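Local coordinates for protein CsuE (Acinetobacter baumannii, PDB 6FJY), which serves as the tip adhesion subunit of archaic chaperone-usher Csu pili and probably mediates the surface attachment that precedes biofilm formation, at residues L40-M45 against S90-N95; N44-K49 against S134-A139. All coordinates share one frame; numbering follows the deposited sequence.

Interaction 1. Residues L40-M45 against S90-N95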
# COMPACT_ATOMS: atom_id res chain seq x y z
N LEU D 40 -1.29 -22.44 31.78
CA LEU D 40 0.06 -22.63 31.27
C LEU D 40 0.87 -23.56 32.14
O LEU D 40 2.10 -23.56 32.05
CB LEU D 40 0.78 -21.29 31.15
CG LEU D 40 0.38 -20.49 29.92
CD1 LEU D 40 1.11 -19.17 29.90
CD2 LEU D 40 0.65 -21.27 28.66
N ALA D 41 0.21 -24.36 32.98
CA ALA D 41 0.94 -25.24 33.89
C ALA D 41 1.58 -26.40 33.15
O ALA D 41 2.59 -26.94 33.61
CB ALA D 41 0.01 -25.75 34.98
N LEU D 42 1.01 -26.79 32.01
CA LEU D 42 1.41 -27.94 31.20
C LEU D 42 1.22 -29.26 31.93
O LEU D 42 1.75 -30.29 31.50
CB LEU D 42 2.86 -27.81 30.70
CG LEU D 42 3.21 -26.45 30.06
CD1 LEU D 42 4.58 -26.50 29.37
CD2 LEU D 42 2.14 -25.96 29.11
N ALA D 43 0.45 -29.25 33.02
CA ALA D 43 0.26 -30.46 33.81
C ALA D 43 -0.82 -31.36 33.24
O ALA D 43 -0.85 -32.56 33.56
CB ALA D 43 -0.11 -30.10 35.25
N ASN D 44 -1.70 -30.82 32.41
CA ASN D 44 -2.83 -31.55 31.88
C ASN D 44 -2.87 -31.37 30.38
O ASN D 44 -2.71 -30.26 29.86
CB ASN D 44 -4.15 -31.09 32.53
CG ASN D 44 -4.18 -31.34 34.02
OD1 ASN D 44 -3.80 -32.40 34.49
ND2 ASN D 44 -4.64 -30.35 34.78
N MET D 45 -3.08 -32.48 29.68
CA MET D 45 -3.09 -32.49 28.23
C MET D 45 -4.11 -31.50 27.69
O MET D 45 -5.22 -31.38 28.21
CB MET D 45 -3.43 -33.90 27.73
CG MET D 45 -3.28 -34.10 26.25
SD MET D 45 -1.57 -34.35 25.79
CE MET D 45 -1.84 -35.33 24.34
N SER D 90 -1.37 -31.90 22.68
CA SER D 90 -0.10 -31.97 23.37
C SER D 90 -0.25 -31.23 24.69
O SER D 90 -1.25 -30.54 24.92
CB SER D 90 1.05 -31.36 22.57
OG SER D 90 1.07 -29.96 22.72
N PHE D 91 0.75 -31.38 25.55
CA PHE D 91 0.75 -30.65 26.81
C PHE D 91 1.13 -29.19 26.64
O PHE D 91 0.89 -28.40 27.55
CB PHE D 91 1.70 -31.33 27.79
CG PHE D 91 1.18 -32.63 28.35
CD1 PHE D 91 1.31 -33.81 27.64
CD2 PHE D 91 0.55 -32.66 29.57
CE1 PHE D 91 0.83 -35.00 28.15
CE2 PHE D 91 0.07 -33.84 30.09
CZ PHE D 91 0.21 -35.01 29.38
N THR D 92 1.70 -28.83 25.49
CA THR D 92 2.24 -27.50 25.23
C THR D 92 1.41 -26.72 24.22
O THR D 92 1.75 -25.57 23.90
CB THR D 92 3.68 -27.59 24.71
OG1 THR D 92 3.67 -27.96 23.33
CG2 THR D 92 4.48 -28.62 25.50
N LEU D 93 0.33 -27.31 23.69
CA LEU D 93 -0.50 -26.67 22.68
C LEU D 93 -1.05 -25.33 23.13
O LEU D 93 -1.34 -24.47 22.28
CB LEU D 93 -1.66 -27.61 22.33
CG LEU D 93 -2.59 -27.15 21.22
CD1 LEU D 93 -1.80 -26.80 19.98
CD2 LEU D 93 -3.58 -28.24 20.94
N VAL D 94 -1.20 -25.13 24.44
CA VAL D 94 -1.80 -23.89 24.94
C VAL D 94 -0.96 -22.68 24.57
O VAL D 94 -1.49 -21.58 24.43
CB VAL D 94 -2.01 -23.98 26.47
CG1 VAL D 94 -3.38 -24.58 26.77
CG2 VAL D 94 -0.91 -24.81 27.11
N ASN D 95 0.35 -22.85 24.38
CA ASN D 95 1.13 -21.65 24.09
C ASN D 95 1.12 -21.27 22.61
O ASN D 95 1.82 -20.34 22.22
CB ASN D 95 2.56 -21.77 24.65
CG ASN D 95 3.34 -22.90 24.05
OD1 ASN D 95 3.23 -23.20 22.86
ND2 ASN D 95 4.15 -23.54 24.88

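Interaction 2. Residues N44-K49 against S134-A139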
# COMPACT_ATOMS: atom_id res chain seq x y z
N ASN D 44 -1.70 -30.82 32.41
CA ASN D 44 -2.83 -31.55 31.88
C ASN D 44 -2.87 -31.37 30.38
O ASN D 44 -2.71 -30.26 29.86
CB ASN D 44 -4.15 -31.09 32.53
CG ASN D 44 -4.18 -31.34 34.02
OD1 ASN D 44 -3.80 -32.40 34.49
ND2 ASN D 44 -4.64 -30.35 34.78
N MET D 45 -3.08 -32.48 29.68
CA MET D 45 -3.09 -32.49 28.23
C MET D 45 -4.11 -31.50 27.69
O MET D 45 -5.22 -31.38 28.21
CB MET D 45 -3.43 -33.90 27.73
CG MET D 45 -3.28 -34.10 26.25
SD MET D 45 -1.57 -34.35 25.79
CE MET D 45 -1.84 -35.33 24.34
N THR D 46 -3.72 -30.79 26.65
CA THR D 46 -4.67 -29.98 25.89
C THR D 46 -5.11 -30.81 24.69
O THR D 46 -4.33 -31.02 23.76
CB THR D 46 -4.04 -28.66 25.45
OG1 THR D 46 -3.47 -27.99 26.59
CG2 THR D 46 -5.09 -27.78 24.79
N TYR D 47 -6.35 -31.31 24.73
CA TYR D 47 -6.87 -32.05 23.60
C TYR D 47 -7.45 -31.09 22.59
O TYR D 47 -8.21 -30.18 22.94
CB TYR D 47 -7.93 -33.06 24.04
CG TYR D 47 -7.43 -34.15 24.95
CD1 TYR D 47 -6.83 -35.29 24.45
CD2 TYR D 47 -7.58 -34.04 26.32
CE1 TYR D 47 -6.37 -36.29 25.29
CE2 TYR D 47 -7.15 -35.03 27.17
CZ TYR D 47 -6.54 -36.15 26.66
OH TYR D 47 -6.10 -37.13 27.52
N LEU D 48 -7.08 -31.28 21.32
CA LEU D 48 -7.61 -30.46 20.24
C LEU D 48 -7.38 -31.20 18.93
O LEU D 48 -6.24 -31.49 18.57
CB LEU D 48 -6.95 -29.09 20.20
CG LEU D 48 -7.70 -28.02 19.41
CD1 LEU D 48 -7.39 -26.65 19.99
CD2 LEU D 48 -7.33 -28.05 17.93
N LYS D 49 -8.47 -31.52 18.23
CA LYS D 49 -8.44 -31.92 16.84
C LYS D 49 -9.47 -31.08 16.09
O LYS D 49 -10.45 -30.61 16.67
CB LYS D 49 -8.72 -33.43 16.66
CG LYS D 49 -10.17 -33.82 16.49
CD LYS D 49 -10.32 -35.36 16.30
CE LYS D 49 -11.77 -35.75 16.01
NZ LYS D 49 -12.01 -37.23 16.01
N SER D 134 -10.60 -29.75 24.54
CA SER D 134 -10.71 -29.76 26.00
C SER D 134 -9.44 -29.12 26.54
O SER D 134 -8.39 -29.77 26.63
CB SER D 134 -10.89 -31.16 26.55
OG SER D 134 -10.99 -31.11 27.96
N VAL D 135 -9.54 -27.85 26.91
CA VAL D 135 -8.40 -27.02 27.27
C VAL D 135 -8.41 -26.80 28.78
O VAL D 135 -9.45 -26.41 29.32
CB VAL D 135 -8.43 -25.67 26.53
CG1 VAL D 135 -7.14 -24.90 26.80
CG2 VAL D 135 -8.65 -25.89 25.04
N PRO D 136 -7.30 -27.02 29.47
CA PRO D 136 -7.25 -26.74 30.91
C PRO D 136 -7.30 -25.25 31.18
O PRO D 136 -6.76 -24.44 30.43
CB PRO D 136 -5.91 -27.35 31.34
CG PRO D 136 -5.09 -27.37 30.09
CD PRO D 136 -6.03 -27.58 28.96
N ALA D 137 -7.98 -24.90 32.27
CA ALA D 137 -8.20 -23.53 32.69
C ALA D 137 -7.23 -23.15 33.81
O ALA D 137 -6.70 -24.01 34.52
CB ALA D 137 -9.64 -23.33 33.17
N VAL D 138 -7.00 -21.84 33.94
CA VAL D 138 -6.20 -21.37 35.07
C VAL D 138 -6.89 -21.77 36.36
O VAL D 138 -8.12 -21.90 36.43
CB VAL D 138 -5.95 -19.85 35.02
CG1 VAL D 138 -4.89 -19.53 34.00
CG2 VAL D 138 -7.24 -19.10 34.68
N ALA D 139 -6.08 -21.99 37.40
CA ALA D 139 -6.59 -22.42 38.69
C ALA D 139 -7.53 -21.39 39.32
O ALA D 139 -8.37 -21.77 40.14
CB ALA D 139 -5.42 -22.72 39.63

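Interaction 1. Residues L40-M45 against S90-N95
M45 and F91 mark the closest backbone approach between two loop segments, L40-M45 and S90-N95, their CA atoms 4.5 Å apart. Toward L40 and V94 the chains diverge, to 6.7 Å between CA atoms, and side chains do the bridging. Two internal bonds shape the turn in S90-N95: S90 OG accepts from T92 N in an ST turn, and N95 N bonds T92 O as the chain enters a 3-10 segment.

F91 carries the largest share of the interface. M45 lies over one face of its ring, and the two side chains run roughly at right angles. M45 CB makes a CH-pi contact 4.3 Å from the F91 ring centroid and 15° off the normal. With CG anti to the backbone N (chi1 -171°) and a bend at chi2, the thioether returns toward the same face; SD sits obliquely 3.9 Å from the F91 centroid, a Met-aromatic contact. A43 O approaches the ring edge near its plane, 3.8 Å from F91 CE2, and L42 O comes in obliquely at CD2.

Further along, one methyl of L42 does most of the touching: CD2 is 3.2 Å from F91 O and 3.8 Å from V94 CG2. L40 reaches the same V94 methyl with its own CD2, at 4.2 Å, the two side chains sliding past each other in opposite directions. F38 and T46 also touch V94, which is buried.

Between the two segments the contact thus rests on apolar and sulfur-aromatic packing, with backbone carbonyls meeting C-H groups; just beyond M45, a backbone hydrogen bond between S90 and T46 adds a polar tie. Most of these residues, L40, L42 and F91 included, remain solvent-exposed, which is consistent with apolar loop tips suited to a pilus adhesin.

Interaction 2. Residues N44-K49 against S134-A139
Y47 has S134 O at the edge of its ring, near the ring plane, while M45 CG lies 3.8 Å above one face, over its centre. The puckered pyrrolidine ring of P136 is touched at its CG-CD edge by polar atoms: T46 OG1 is 3.5 Å from P136 CD, and N44 O is 3.8 Å from P136 CG.

T46 splits its branches between two neighbours. Chi1 of -52° places OG1 beside the backbone N, close to the proline, and swings CG2 anti to that N, where it packs obliquely against V135 CG2 at 4.0 Å. The side chains of Y47 and S134 share one face of the sheet. S134 OG is hydrogen-bonded to R154 and E148, and R154 also bonds M45 O, so this arginine spans both segments.

The backbone evidence is a reciprocal pair. S134 N donates to Y47 O at 2.9 Å with a nearly straight N-H...O angle of 165°; Y47 N donates to S134 O at 3.2 Å and 147°, from above the carbonyl plane. Y47 and S134 thus form an antiparallel hydrogen-bonded pair, and the ladder continues to K49 with F132. The pair starts the antiparallel ladder joining strands 47-54 and 119-136, consistent with the Ig-like beta-sandwich fold of this protein.

From the N terminus, the chain leaves strand 33-35, and L40-M45 leads directly into N44-K49, so both contacts start from one stretch sharing N44 and M45. Interaction 1 closes the shorter loop, returning at S90-N95 between strands 85-87 and 103-110. Interaction 2 closes the longer one at the end of strand 119-136. The S90-N95 return falls within the span closed by interaction 2, so the closures overlap from a common origin. They also touch: T46 N and S90 O form a probable hydrogen bond, and V94 packs on T46 and V135. Together they join two loops to the paired strand ends.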